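Local coordinates for HIT domain-containing protein (Sulfolobus tokodaii, PDB 2EO4) that probably acts as a zinc-containing nucleotide-binding hydrolase of the histidine triad family, perhaps with adenylylsulfatase activity, at residues 1-6 and 92-97; 21-26 and 37-42; 44-49 and 82-87; 78-83 and 97-102. One frame throughout, in Å; residues are numbered along the deposited sequence.

Overall arrangement
Along the chain, contact 2 closes first as the hairpin of strands 22-26 and 36-40; contact 3 opens just beyond it, and contact 4 overlaps contact 3 at Thr82 and Asn83. Contact 1 joins the N-terminal helix 2-7 to residues 92-97 and thus spans contact 2 and contact 3. Contacts 2 and 4, centres about 14 Å apart, lie in one antiparallel sheet, where strands 36-40 and 97-102 are neighbours. The centres of contacts 1 and 2 are about 8 Å apart, linking zinc site and sheet; contacts 1 and 4 share Val97. Contacts 1, 3 and 4 all supply hydrogen-bond donors to one phosphate ion, converging on the probable nucleotide-phosphate site, and contacts 3 and 4 also form the dimer interface.

Contact 1 (1-6 and 92-97); sequences CTFCSI and IFHLHV. With ZN (zinc ion), chain B; PO4 (phosphate ion), chain C.
Phe3 carries CG anti to its carbonyl carbon (chi1 -74°), which sends the ring in between Ile92, His94 and His96, while His94 holds CG opposite its backbone N (chi1 177°) and places its imidazole beside Cys1 and Cys4. The zinc ion joins the two segments: Cys1 SG and Cys4 SG each bind it at 2.3 Å and His94 ND1 at 2.1 Å, with His43 as fourth ligand. Cys4 SG lies at the edge of the His94 ring. Over one face of that ring sits Phe3 CB, 3.7 Å from the centroid, in a CH-pi contact. The edge of the Phe3 ring is directed at the His94 face in an offset edge-to-face pair, planes at 67°. Phe3 CE2 lies over a face of His96, 3.5 Å from His96 CG, and Phe3 CD2 meets Ile92 CG2. His94 NE2 is hydrogen-bonded to Pro40 O. His96 ND1 donates to His94 O at 2.7 Å, which fixes the ring's rotation and leaves NE2 to donate to phosphate O1, while Ile92 N donates to O4 of the same ion. This couples a Cys2His2 zinc site with a CxxC pair to the histidine triad motif, where His96 is the predicted nucleotidylated residue.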
loop_
_atom_site.group_PDB
_atom_site.type_symbol
_atom_site.label_atom_id
_atom_site.label_comp_id
_atom_site.label_asym_id
_atom_site.label_seq_id
_atom_site.Cartn_x
_atom_site.Cartn_y
_atom_site.Cartn_z
ATOM N N CYS A 1 -12.598 -18.475 4.891
ATOM C CA CYS A 1 -11.787 -17.220 4.850
ATOM C C CYS A 1 -11.914 -16.467 6.169
ATOM O O CYS A 1 -13.017 -16.182 6.630
ATOM C CB CYS A 1 -12.256 -16.326 3.703
ATOM S SG CYS A 1 -11.426 -14.711 3.664
ATOM N N THR A 2 -10.778 -16.138 6.773
ATOM C CA THR A 2 -10.786 -15.434 8.044
ATOM C C THR A 2 -11.523 -14.093 7.981
ATOM O O THR A 2 -12.305 -13.776 8.877
ATOM C CB THR A 2 -9.342 -15.219 8.559
ATOM O OG1 THR A 2 -8.770 -16.491 8.899
ATOM C CG2 THR A 2 -9.330 -14.323 9.787
ATOM N N PHE A 3 -11.296 -13.311 6.930
ATOM C CA PHE A 3 -11.974 -12.019 6.845
ATOM C C PHE A 3 -13.450 -12.114 6.484
ATOM O O PHE A 3 -14.272 -11.379 7.039
ATOM C CB PHE A 3 -11.233 -11.075 5.892
ATOM C CG PHE A 3 -9.958 -10.527 6.477
ATOM C CD1 PHE A 3 -9.953 -9.993 7.763
ATOM C CD2 PHE A 3 -8.762 -10.585 5.770
ATOM C CE1 PHE A 3 -8.770 -9.529 8.341
ATOM C CE2 PHE A 3 -7.572 -10.124 6.337
ATOM C CZ PHE A 3 -7.575 -9.598 7.621
ATOM N N CYS A 4 -13.802 -13.009 5.566
ATOM C CA CYS A 4 -15.212 -13.170 5.224
ATOM C C CYS A 4 -15.940 -13.622 6.491
ATOM O O CYS A 4 -17.072 -13.209 6.755
ATOM C CB CYS A 4 -15.394 -14.210 4.112
ATOM S SG CYS A 4 -15.031 -13.608 2.438
ATOM N N SER A 5 -15.275 -14.459 7.287
ATOM C CA SER A 5 -15.861 -14.955 8.530
ATOM C C SER A 5 -16.099 -13.826 9.526
ATOM O O SER A 5 -17.133 -13.777 10.191
ATOM C CB SER A 5 -14.960 -16.016 9.170
ATOM O OG SER A 5 -14.903 -17.191 8.378
ATOM N N ILE A 6 -15.136 -12.920 9.643
ATOM C CA ILE A 6 -15.285 -11.806 10.562
ATOM C C ILE A 6 -16.396 -10.876 10.069
ATOM O O ILE A 6 -17.179 -10.357 10.862
ATOM C CB ILE A 6 -13.952 -11.040 10.711
ATOM C CG1 ILE A 6 -12.942 -11.935 11.443
ATOM C CG2 ILE A 6 -14.166 -9.744 11.474
ATOM C CD1 ILE A 6 -11.524 -11.390 11.495
ATOM N N ILE A 92 -3.193 -14.491 4.473
ATOM C CA ILE A 92 -4.655 -14.463 4.457
ATOM C C ILE A 92 -5.003 -14.017 3.043
ATOM O O ILE A 92 -4.727 -12.882 2.647
ATOM C CB ILE A 92 -5.256 -13.465 5.473
ATOM C CG1 ILE A 92 -4.827 -13.838 6.895
ATOM C CG2 ILE A 92 -6.780 -13.499 5.378
ATOM C CD1 ILE A 92 -5.390 -12.920 7.972
ATOM N N PHE A 93 -5.605 -14.920 2.279
ATOM C CA PHE A 93 -5.923 -14.624 0.894
ATOM C C PHE A 93 -7.263 -13.962 0.623
ATOM O O PHE A 93 -8.107 -14.469 -0.119
ATOM C CB PHE A 93 -5.716 -15.900 0.078
ATOM C CG PHE A 93 -4.298 -16.388 0.132
ATOM C CD1 PHE A 93 -3.329 -15.835 -0.699
ATOM C CD2 PHE A 93 -3.900 -17.306 1.100
ATOM C CE1 PHE A 93 -1.988 -16.177 -0.563
ATOM C CE2 PHE A 93 -2.559 -17.654 1.246
ATOM C CZ PHE A 93 -1.601 -17.087 0.413
ATOM N N HIS A 94 -7.420 -12.805 1.255
ATOM C CA HIS A 94 -8.580 -11.931 1.137
ATOM C C HIS A 94 -7.894 -10.572 1.197
ATOM O O HIS A 94 -7.300 -10.224 2.218
ATOM C CB HIS A 94 -9.520 -12.079 2.338
ATOM C CG HIS A 94 -10.703 -11.157 2.300
ATOM N ND1 HIS A 94 -12.003 -11.611 2.221
ATOM C CD2 HIS A 94 -10.782 -9.803 2.327
ATOM C CE1 HIS A 94 -12.830 -10.582 2.202
ATOM N NE2 HIS A 94 -12.115 -9.472 2.265
ATOM N N LEU A 95 -7.955 -9.829 0.098
ATOM C CA LEU A 95 -7.313 -8.522 0.008
ATOM C C LEU A 95 -7.477 -7.654 1.245
ATOM O O LEU A 95 -8.591 -7.352 1.665
ATOM C CB LEU A 95 -7.851 -7.766 -1.216
ATOM C CG LEU A 95 -7.480 -6.287 -1.397
ATOM C CD1 LEU A 95 -5.974 -6.084 -1.358
ATOM C CD2 LEU A 95 -8.050 -5.809 -2.726
ATOM N N HIS A 96 -6.350 -7.260 1.829
ATOM C CA HIS A 96 -6.375 -6.392 2.991
ATOM C C HIS A 96 -5.137 -5.527 3.014
ATOM O O HIS A 96 -4.058 -5.949 2.588
ATOM C CB HIS A 96 -6.477 -7.187 4.297
ATOM C CG HIS A 96 -5.369 -8.171 4.510
ATOM N ND1 HIS A 96 -5.221 -9.305 3.743
ATOM C CD2 HIS A 96 -4.399 -8.224 5.453
ATOM C CE1 HIS A 96 -4.209 -10.018 4.207
ATOM N NE2 HIS A 96 -3.694 -9.384 5.245
ATOM N N VAL A 97 -5.314 -4.307 3.503
ATOM C CA VAL A 97 -4.222 -3.350 3.611
ATOM C C VAL A 97 -3.882 -3.187 5.081
ATOM O O VAL A 97 -4.766 -2.951 5.904
ATOM C CB VAL A 97 -4.632 -1.972 3.045
ATOM C CG1 VAL A 97 -3.525 -0.951 3.294
ATOM C CG2 VAL A 97 -4.909 -2.092 1.551
HETATM ZN ZN ZN B . -12.712 -13.583 2.156
HETATM P P PO4 C . -0.803 -10.870 5.218
HETATM O O1 PO4 C . -1.619 -10.374 6.351
HETATM O O2 PO4 C . -0.425 -9.737 4.336
HETATM O O3 PO4 C . 0.431 -11.519 5.752
HETATM O O4 PO4 C . -1.590 -11.864 4.437
#

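Contact 2 (21-26 and 37-42); sequences KFAAIL and LVIPKK
Phe22 to Ile25 pair with Leu37 to Pro40 as the antiparallel beta hairpin of strands 22-26 and 36-40 in the HIT-domain sheet. Ala23 with Ile39 and Ile25 with Leu37 are hydrogen-bonded pairs, each joined both ways, and Ile39 N to Ala23 O (2.8 Å) is almost straight at 177°. Between them, at the non-hydrogen-bonded pair Ala24 with Val38, Ala24 CA comes 3.1 Å from Leu37 O in a CA-H...O contact. On the side of Phe22, Ala24, Val38 and Pro40, turned to helix 52-72, Phe22 CE2 touches Pro40 CB at 3.8 Å; on the other, Ile25 CD1 meets Ile39 CD1 at 4.0 Å, near Phe3 and His96. The extended Lys41 chain runs across the backbone of Lys21 and Phe22, its NZ ending in a salt bridge with Glu18 and a hydrogen bond to Asp19 O. An alanine here is likely to cost Glu18 its charged mate, Asp19 O a donor and the Lys21-Phe22 backbone its methylene cover. Lys41 N donates to Lys21 O at 2.7 Å, from above the carbonyl plane.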
loop_
_atom_site.group_PDB
_atom_site.type_symbol
_atom_site.label_atom_id
_atom_site.label_comp_id
_atom_site.label_asym_id
_atom_site.label_seq_id
_atom_site.Cartn_x
_atom_site.Cartn_y
_atom_site.Cartn_z
ATOM N N LYS A 21 -19.663 -1.649 1.870
ATOM C CA LYS A 21 -18.716 -2.453 1.102
ATOM C C LYS A 21 -17.317 -2.638 1.681
ATOM O O LYS A 21 -16.534 -3.426 1.154
ATOM C CB LYS A 21 -18.588 -1.878 -0.311
ATOM C CG LYS A 21 -19.882 -1.911 -1.113
ATOM C CD LYS A 21 -19.636 -1.524 -2.563
ATOM C CE LYS A 21 -20.917 -1.594 -3.383
ATOM N NZ LYS A 21 -20.661 -1.338 -4.833
ATOM N N PHE A 22 -16.999 -1.917 2.751
ATOM C CA PHE A 22 -15.673 -2.018 3.356
ATOM C C PHE A 22 -15.709 -2.073 4.871
ATOM O O PHE A 22 -16.731 -1.786 5.495
ATOM C CB PHE A 22 -14.803 -0.832 2.926
ATOM C CG PHE A 22 -14.555 -0.771 1.450
ATOM C CD1 PHE A 22 -15.523 -0.263 0.588
ATOM C CD2 PHE A 22 -13.368 -1.262 0.915
ATOM C CE1 PHE A 22 -15.311 -0.247 -0.789
ATOM C CE2 PHE A 22 -13.145 -1.252 -0.462
ATOM C CZ PHE A 22 -14.119 -0.745 -1.316
ATOM N N ALA A 23 -14.579 -2.452 5.457
ATOM C CA ALA A 23 -14.453 -2.526 6.902
ATOM C C ALA A 23 -12.982 -2.448 7.286
ATOM O O ALA A 23 -12.097 -2.712 6.473
ATOM C CB ALA A 23 -15.056 -3.828 7.420
ATOM N N ALA A 24 -12.736 -2.058 8.528
ATOM C CA ALA A 24 -11.386 -1.976 9.066
ATOM C C ALA A 24 -11.493 -2.723 10.386
ATOM O O ALA A 24 -12.388 -2.451 11.188
ATOM C CB ALA A 24 -10.985 -0.525 9.297
ATOM N N ILE A 25 -10.589 -3.672 10.601
ATOM C CA ILE A 25 -10.612 -4.497 11.802
ATOM C C ILE A 25 -9.249 -4.513 12.478
ATOM O O ILE A 25 -8.224 -4.528 11.802
ATOM C CB ILE A 25 -10.996 -5.940 11.419
ATOM C CG1 ILE A 25 -12.373 -5.936 10.745
ATOM C CG2 ILE A 25 -10.984 -6.843 12.647
ATOM C CD1 ILE A 25 -12.591 -7.096 9.796
ATOM N N LEU A 26 -9.231 -4.507 13.807
ATOM C CA LEU A 26 -7.958 -4.554 14.517
ATOM C C LEU A 26 -7.294 -5.896 14.242
ATOM O O LEU A 26 -7.964 -6.933 14.209
ATOM C CB LEU A 26 -8.164 -4.400 16.032
ATOM C CG LEU A 26 -8.595 -3.028 16.554
ATOM C CD1 LEU A 26 -8.807 -3.096 18.062
ATOM C CD2 LEU A 26 -7.532 -1.999 16.216
ATOM N N LEU A 37 -6.381 -3.667 9.857
ATOM C CA LEU A 37 -6.479 -4.178 8.499
ATOM C C LEU A 37 -7.722 -3.583 7.844
ATOM O O LEU A 37 -8.805 -3.618 8.421
ATOM C CB LEU A 37 -6.586 -5.702 8.528
ATOM C CG LEU A 37 -5.531 -6.313 9.453
ATOM C CD1 LEU A 37 -5.865 -7.745 9.780
ATOM C CD2 LEU A 37 -4.164 -6.188 8.794
ATOM N N VAL A 38 -7.555 -3.020 6.652
ATOM C CA VAL A 38 -8.678 -2.435 5.930
ATOM C C VAL A 38 -9.000 -3.409 4.815
ATOM O O VAL A 38 -8.119 -3.806 4.050
ATOM C CB VAL A 38 -8.322 -1.065 5.325
ATOM C CG1 VAL A 38 -9.541 -0.483 4.616
ATOM C CG2 VAL A 38 -7.849 -0.123 6.423
ATOM N N ILE A 39 -10.264 -3.800 4.719
ATOM C CA ILE A 39 -10.643 -4.772 3.711
ATOM C C ILE A 39 -11.939 -4.496 2.971
ATOM O O ILE A 39 -12.850 -3.849 3.496
ATOM C CB ILE A 39 -10.837 -6.170 4.342
ATOM C CG1 ILE A 39 -12.045 -6.137 5.287
ATOM C CG2 ILE A 39 -9.601 -6.581 5.126
ATOM C CD1 ILE A 39 -12.467 -7.493 5.816
ATOM N N PRO A 40 -12.017 -4.965 1.718
ATOM C CA PRO A 40 -13.242 -4.784 0.942
ATOM C C PRO A 40 -14.048 -5.959 1.501
ATOM O O PRO A 40 -13.453 -6.988 1.854
ATOM C CB PRO A 40 -12.801 -5.068 -0.495
ATOM C CG PRO A 40 -11.321 -4.786 -0.481
ATOM C CD PRO A 40 -10.899 -5.357 0.845
ATOM N N LYS A 41 -15.364 -5.833 1.615
ATOM C CA LYS A 41 -16.148 -6.950 2.134
ATOM C C LYS A 41 -16.190 -8.085 1.118
ATOM O O LYS A 41 -16.185 -9.261 1.491
ATOM C CB LYS A 41 -17.562 -6.491 2.497
ATOM C CG LYS A 41 -17.591 -5.638 3.754
ATOM C CD LYS A 41 -19.004 -5.293 4.176
ATOM C CE LYS A 41 -19.006 -4.549 5.501
ATOM N NZ LYS A 41 -20.397 -4.317 6.003
ATOM N N LYS A 42 -16.224 -7.733 -0.164
ATOM C CA LYS A 42 -16.233 -8.743 -1.215
ATOM C C LYS A 42 -14.868 -9.427 -1.226
ATOM O O LYS A 42 -13.835 -8.773 -1.068
ATOM C CB LYS A 42 -16.504 -8.109 -2.580
ATOM C CG LYS A 42 -16.476 -9.111 -3.721
ATOM C CD LYS A 42 -16.901 -8.480 -5.035
ATOM C CE LYS A 42 -16.899 -9.505 -6.159
ATOM N NZ LYS A 42 -17.357 -8.915 -7.448
HETATM O O HOH W 1 -16.712 -4.944 -1.170
#

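Contact 3 (44-49 and 82-87); sequences FENYLE and TNIGRS. With PO4 (phosphate ion), chain C.
The carboxamide of Asn46 and the ring of Tyr47 are the flat groups that meet strand 77-84. Ile84 CG2 sits over one face of the Asn46 carboxamide, 3.7 Å from Asn46 CG. Thr82 CG2 approaches the Tyr47 ring obliquely, 4.0 Å from Tyr47 CD2. With CG1 beside the backbone N, Ile84 extends CD1 to Leu48 CG (3.6 Å) and Tyr47 CB (3.9 Å). Asn46 OD1 turns back to accept weak bonds from Leu48 N and Glu49 N. One water bridges the segments, accepting from Tyr47 N and donating to Thr82 OG1 (2.8 Å) and Asn83 O; Thr82 OG1 is also hydrogen-bonded to His96 O. Shortening Ile84 to an alanine is likely to open a gap beside Leu48 CG and leave the Asn46 amide face without its methyl. The contact thus sets the loop preceding helix 52-72 against the end of strand 77-84. Tyr47 OH is hydrogen-bonded to Ala59 O of the second subunit, whose strand pairs with Thr82 to Ile84 and continues the sheet across the interface.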
loop_
_atom_site.group_PDB
_atom_site.type_symbol
_atom_site.label_atom_id
_atom_site.label_comp_id
_atom_site.label_asym_id
_atom_site.label_seq_id
_atom_site.Cartn_x
_atom_site.Cartn_y
_atom_site.Cartn_z
ATOM N N PHE A 44 -11.595 -11.029 -2.607
ATOM C CA PHE A 44 -10.649 -10.971 -3.722
ATOM C C PHE A 44 -9.376 -11.595 -3.156
ATOM O O PHE A 44 -8.980 -11.275 -2.037
ATOM C CB PHE A 44 -10.362 -9.524 -4.146
ATOM C CG PHE A 44 -11.519 -8.844 -4.814
ATOM C CD1 PHE A 44 -11.936 -9.238 -6.083
ATOM C CD2 PHE A 44 -12.189 -7.804 -4.180
ATOM C CE1 PHE A 44 -13.006 -8.601 -6.710
ATOM C CE2 PHE A 44 -13.260 -7.160 -4.797
ATOM C CZ PHE A 44 -13.667 -7.562 -6.066
ATOM N N GLU A 45 -8.746 -12.487 -3.913
ATOM C CA GLU A 45 -7.535 -13.162 -3.449
ATOM C C GLU A 45 -6.422 -12.210 -3.034
ATOM O O GLU A 45 -5.717 -12.452 -2.048
ATOM C CB GLU A 45 -7.005 -14.102 -4.532
ATOM C CG GLU A 45 -7.875 -15.325 -4.768
ATOM C CD GLU A 45 -7.915 -16.248 -3.565
ATOM O OE1 GLU A 45 -6.844 -16.754 -3.168
ATOM O OE2 GLU A 45 -9.016 -16.463 -3.014
ATOM N N ASN A 46 -6.262 -11.138 -3.801
ATOM C CA ASN A 46 -5.226 -10.150 -3.534
ATOM C C ASN A 46 -5.540 -8.851 -4.270
ATOM O O ASN A 46 -6.579 -8.730 -4.920
ATOM C CB ASN A 46 -3.863 -10.693 -3.976
ATOM C CG ASN A 46 -3.840 -11.073 -5.445
ATOM O OD1 ASN A 46 -4.092 -10.238 -6.311
ATOM N ND2 ASN A 46 -3.538 -12.339 -5.732
ATOM N N TYR A 47 -4.629 -7.886 -4.164
ATOM C CA TYR A 47 -4.792 -6.575 -4.787
ATOM C C TYR A 47 -5.001 -6.624 -6.303
ATOM O O TYR A 47 -5.802 -5.868 -6.854
ATOM C CB TYR A 47 -3.557 -5.722 -4.456
ATOM C CG TYR A 47 -3.676 -4.250 -4.791
ATOM C CD1 TYR A 47 -3.411 -3.778 -6.076
ATOM C CD2 TYR A 47 -4.032 -3.326 -3.811
ATOM C CE1 TYR A 47 -3.493 -2.418 -6.376
ATOM C CE2 TYR A 47 -4.118 -1.965 -4.098
ATOM C CZ TYR A 47 -3.846 -1.519 -5.379
ATOM O OH TYR A 47 -3.928 -0.175 -5.659
ATOM N N LEU A 48 -4.284 -7.518 -6.970
ATOM C CA LEU A 48 -4.363 -7.637 -8.423
ATOM C C LEU A 48 -5.671 -8.215 -8.956
ATOM O O LEU A 48 -5.997 -8.037 -10.133
ATOM C CB LEU A 48 -3.191 -8.479 -8.929
ATOM C CG LEU A 48 -1.810 -8.020 -8.444
ATOM C CD1 LEU A 48 -0.745 -8.940 -9.007
ATOM C CD2 LEU A 48 -1.557 -6.580 -8.871
ATOM N N GLU A 49 -6.416 -8.903 -8.099
ATOM C CA GLU A 49 -7.677 -9.518 -8.517
ATOM C C GLU A 49 -8.893 -8.623 -8.321
ATOM O O GLU A 49 -9.986 -8.945 -8.787
ATOM C CB GLU A 49 -7.895 -10.836 -7.767
ATOM C CG GLU A 49 -6.863 -11.912 -8.057
ATOM C CD GLU A 49 -6.822 -12.304 -9.518
ATOM O OE1 GLU A 49 -7.906 -12.441 -10.125
ATOM O OE2 GLU A 49 -5.708 -12.487 -10.056
ATOM N N THR A 82 0.336 -4.030 1.478
ATOM C CA THR A 82 -0.511 -5.147 1.116
ATOM C C THR A 82 0.402 -6.116 0.396
ATOM O O THR A 82 1.274 -5.709 -0.380
ATOM C CB THR A 82 -1.702 -4.728 0.219
ATOM O OG1 THR A 82 -2.565 -5.859 0.037
ATOM C CG2 THR A 82 -1.227 -4.200 -1.129
ATOM N N ASN A 83 0.212 -7.397 0.678
ATOM C CA ASN A 83 1.046 -8.434 0.094
ATOM C C ASN A 83 0.306 -9.283 -0.916
ATOM O O ASN A 83 -0.857 -9.628 -0.718
ATOM C CB ASN A 83 1.597 -9.323 1.206
ATOM C CG ASN A 83 2.400 -8.542 2.215
ATOM O OD1 ASN A 83 3.321 -7.812 1.849
ATOM N ND2 ASN A 83 2.065 -8.695 3.498
ATOM N N ILE A 84 0.997 -9.619 -2.001
ATOM C CA ILE A 84 0.421 -10.433 -3.064
ATOM C C ILE A 84 1.272 -11.686 -3.226
ATOM O O ILE A 84 2.391 -11.615 -3.724
ATOM C CB ILE A 84 0.414 -9.665 -4.401
ATOM C CG1 ILE A 84 -0.407 -8.379 -4.261
ATOM C CG2 ILE A 84 -0.166 -10.542 -5.501
ATOM C CD1 ILE A 84 -0.112 -7.349 -5.349
ATOM N N GLY A 85 0.744 -12.824 -2.791
ATOM C CA GLY A 85 1.482 -14.072 -2.908
ATOM C C GLY A 85 2.218 -14.463 -1.640
ATOM O O GLY A 85 2.680 -13.605 -0.881
ATOM N N ARG A 86 2.345 -15.766 -1.407
ATOM C CA ARG A 86 3.032 -16.235 -0.213
ATOM C C ARG A 86 4.491 -15.792 -0.148
ATOM O O ARG A 86 5.004 -15.533 0.940
ATOM C CB ARG A 86 2.936 -17.763 -0.105
ATOM C CG ARG A 86 3.577 -18.518 -1.252
ATOM C CD ARG A 86 3.455 -20.021 -1.031
ATOM N NE ARG A 86 4.047 -20.781 -2.126
ATOM C CZ ARG A 86 4.121 -22.109 -2.160
ATOM N NH1 ARG A 86 3.643 -22.829 -1.153
ATOM N NH2 ARG A 86 4.674 -22.714 -3.203
ATOM N N SER A 87 5.162 -15.685 -1.296
ATOM C CA SER A 87 6.564 -15.269 -1.292
ATOM C C SER A 87 6.730 -13.798 -0.915
ATOM O O SER A 87 7.838 -13.342 -0.645
ATOM C CB SER A 87 7.238 -15.548 -2.650
ATOM O OG SER A 87 6.675 -14.795 -3.712
HETATM P P PO4 C . -0.803 -10.870 5.218
HETATM O O1 PO4 C . -1.619 -10.374 6.351
HETATM O O2 PO4 C . -0.425 -9.737 4.336
HETATM O O3 PO4 C . 0.431 -11.519 5.752
HETATM O O4 PO4 C . -1.590 -11.864 4.437
HETATM O O HOH W 2 -3.024 -8.038 -1.676
#

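Contact 4 (78-83 and 97-102); sequences LRLLTN and VHIIPT. With PO4 (phosphate ion), chain C.
Leu81 and His98 meet at a hydrogen-bonded pair of antiparallel strands 77-84 and 97-102. Leu81 takes the crowded position, CG between the backbone N and the carbonyl carbon (chi1 67°), which lays CD2 across to His98 CB at 3.6 Å and Ile100 CD1 at 3.8 Å. Arg79, on the same face, bends at chi3 (55°): its guanidinium lies with one face over Ile100 CD1, while CD passes Thr102 CG2 at 3.9 Å. On the other face, turned to helix 52-72, Leu80 and Ile99 run side by side, Leu80 CD2 3.7 Å from Ile99 CG1, and Leu78 CD2 packs against the Pro101 ring. Two-way backbone bonds join Arg79 with Ile100 and Leu81 with His98. The His98 ring is gripped at both nitrogens: ND1 is hydrogen-bonded to His35 NE2, and NE2 donates to phosphate O2 at 3.0 Å, with a weak bond to O1. Asn83 ND2 gives that same O2 a second donor at 2.8 Å. Strand 77-84 also pairs with its counterpart in the second subunit. His96 NE2 and the backbone N of Val91 and Ile92 complete the phosphate site, which fits the nucleotide-phosphate pocket of the histidine triad fold, although this ion probably came from the crystallisation liquor.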
loop_
_atom_site.group_PDB
_atom_site.type_symbol
_atom_site.label_atom_id
_atom_site.label_comp_id
_atom_site.label_asym_id
_atom_site.label_seq_id
_atom_site.Cartn_x
_atom_site.Cartn_y
_atom_site.Cartn_z
ATOM N N LEU A 78 3.090 6.037 9.913
ATOM C CA LEU A 78 2.293 4.853 9.611
ATOM C C LEU A 78 2.904 4.136 8.422
ATOM O O LEU A 78 3.394 4.776 7.496
ATOM C CB LEU A 78 0.863 5.233 9.227
ATOM C CG LEU A 78 -0.011 6.026 10.201
ATOM C CD1 LEU A 78 -1.276 6.462 9.465
ATOM C CD2 LEU A 78 -0.349 5.184 11.421
ATOM N N ARG A 79 2.870 2.808 8.467
ATOM C CA ARG A 79 3.359 1.974 7.375
ATOM C C ARG A 79 2.107 1.353 6.761
ATOM O O ARG A 79 1.339 0.707 7.469
ATOM C CB ARG A 79 4.248 0.838 7.901
ATOM C CG ARG A 79 5.533 1.255 8.603
ATOM C CD ARG A 79 6.109 0.087 9.408
ATOM N NE ARG A 79 6.311 -1.109 8.591
ATOM C CZ ARG A 79 6.494 -2.332 9.082
ATOM N NH1 ARG A 79 6.501 -2.532 10.394
ATOM N NH2 ARG A 79 6.662 -3.361 8.258
ATOM N N LEU A 80 1.890 1.564 5.465
ATOM C CA LEU A 80 0.741 0.978 4.776
ATOM C C LEU A 80 1.271 -0.073 3.811
ATOM O O LEU A 80 2.214 0.192 3.063
ATOM C CB LEU A 80 -0.020 2.025 3.966
ATOM C CG LEU A 80 -0.527 3.262 4.701
ATOM C CD1 LEU A 80 -1.455 4.041 3.781
ATOM C CD2 LEU A 80 -1.232 2.855 5.972
ATOM N N LEU A 81 0.682 -1.260 3.821
ATOM C CA LEU A 81 1.155 -2.283 2.902
ATOM C C LEU A 81 0.149 -3.378 2.619
ATOM O O LEU A 81 -0.781 -3.617 3.387
ATOM C CB LEU A 81 2.439 -2.928 3.426
ATOM C CG LEU A 81 2.331 -3.764 4.705
ATOM C CD1 LEU A 81 3.441 -4.803 4.728
ATOM C CD2 LEU A 81 2.417 -2.860 5.924
ATOM N N THR A 82 0.336 -4.030 1.478
ATOM C CA THR A 82 -0.511 -5.147 1.116
ATOM C C THR A 82 0.402 -6.116 0.396
ATOM O O THR A 82 1.274 -5.709 -0.380
ATOM C CB THR A 82 -1.702 -4.728 0.219
ATOM O OG1 THR A 82 -2.565 -5.859 0.037
ATOM C CG2 THR A 82 -1.227 -4.200 -1.129
ATOM N N ASN A 83 0.212 -7.397 0.678
ATOM C CA ASN A 83 1.046 -8.434 0.094
ATOM C C ASN A 83 0.306 -9.283 -0.916
ATOM O O ASN A 83 -0.857 -9.628 -0.718
ATOM C CB ASN A 83 1.597 -9.323 1.206
ATOM C CG ASN A 83 2.400 -8.542 2.215
ATOM O OD1 ASN A 83 3.321 -7.812 1.849
ATOM N ND2 ASN A 83 2.065 -8.695 3.498
ATOM N N VAL A 97 -5.314 -4.307 3.503
ATOM C CA VAL A 97 -4.222 -3.350 3.611
ATOM C C VAL A 97 -3.882 -3.187 5.081
ATOM O O VAL A 97 -4.766 -2.951 5.904
ATOM C CB VAL A 97 -4.632 -1.972 3.045
ATOM C CG1 VAL A 97 -3.525 -0.951 3.294
ATOM C CG2 VAL A 97 -4.909 -2.092 1.551
ATOM N N HIS A 98 -2.603 -3.331 5.406
ATOM C CA HIS A 98 -2.142 -3.176 6.780
ATOM C C HIS A 98 -1.861 -1.705 7.068
ATOM O O HIS A 98 -1.290 -1.011 6.235
ATOM C CB HIS A 98 -0.818 -3.920 6.996
ATOM C CG HIS A 98 -0.913 -5.407 6.865
ATOM N ND1 HIS A 98 -1.074 -6.238 7.951
ATOM C CD2 HIS A 98 -0.818 -6.215 5.782
ATOM C CE1 HIS A 98 -1.073 -7.496 7.545
ATOM N NE2 HIS A 98 -0.918 -7.510 6.233
ATOM N N ILE A 99 -2.269 -1.244 8.250
ATOM C CA ILE A 99 -1.967 0.110 8.698
ATOM C C ILE A 99 -1.244 -0.170 10.010
ATOM O O ILE A 99 -1.863 -0.580 10.997
ATOM C CB ILE A 99 -3.222 0.961 8.990
ATOM C CG1 ILE A 99 -4.058 1.129 7.721
ATOM C CG2 ILE A 99 -2.791 2.356 9.480
ATOM C CD1 ILE A 99 -5.379 1.887 7.953
ATOM N N ILE A 100 0.069 0.033 10.004
ATOM C CA ILE A 100 0.910 -0.232 11.166
ATOM C C ILE A 100 1.508 1.067 11.707
ATOM O O ILE A 100 2.388 1.663 11.088
ATOM C CB ILE A 100 2.052 -1.203 10.777
ATOM C CG1 ILE A 100 1.450 -2.493 10.210
ATOM C CG2 ILE A 100 2.926 -1.508 11.993
ATOM C CD1 ILE A 100 2.483 -3.466 9.644
ATOM N N PRO A 101 1.029 1.524 12.873
ATOM C CA PRO A 101 1.523 2.763 13.483
ATOM C C PRO A 101 2.969 2.710 13.960
ATOM O O PRO A 101 3.460 1.666 14.391
ATOM C CB PRO A 101 0.560 2.984 14.653
ATOM C CG PRO A 101 -0.705 2.296 14.202
ATOM C CD PRO A 101 -0.152 1.023 13.597
ATOM N N THR A 102 3.643 3.851 13.883
ATOM C CA THR A 102 5.021 3.953 14.337
ATOM C C THR A 102 5.175 5.228 15.159
ATOM O O THR A 102 4.361 6.147 15.052
ATOM C CB THR A 102 6.022 3.992 13.152
ATOM O OG1 THR A 102 5.788 5.158 12.352
ATOM C CG2 THR A 102 5.870 2.750 12.286
HETATM P P PO4 C . -0.803 -10.870 5.218
HETATM O O1 PO4 C . -1.619 -10.374 6.351
HETATM O O2 PO4 C . -0.425 -9.737 4.336
HETATM O O3 PO4 C . 0.431 -11.519 5.752
HETATM O O4 PO4 C . -1.590 -11.864 4.437
#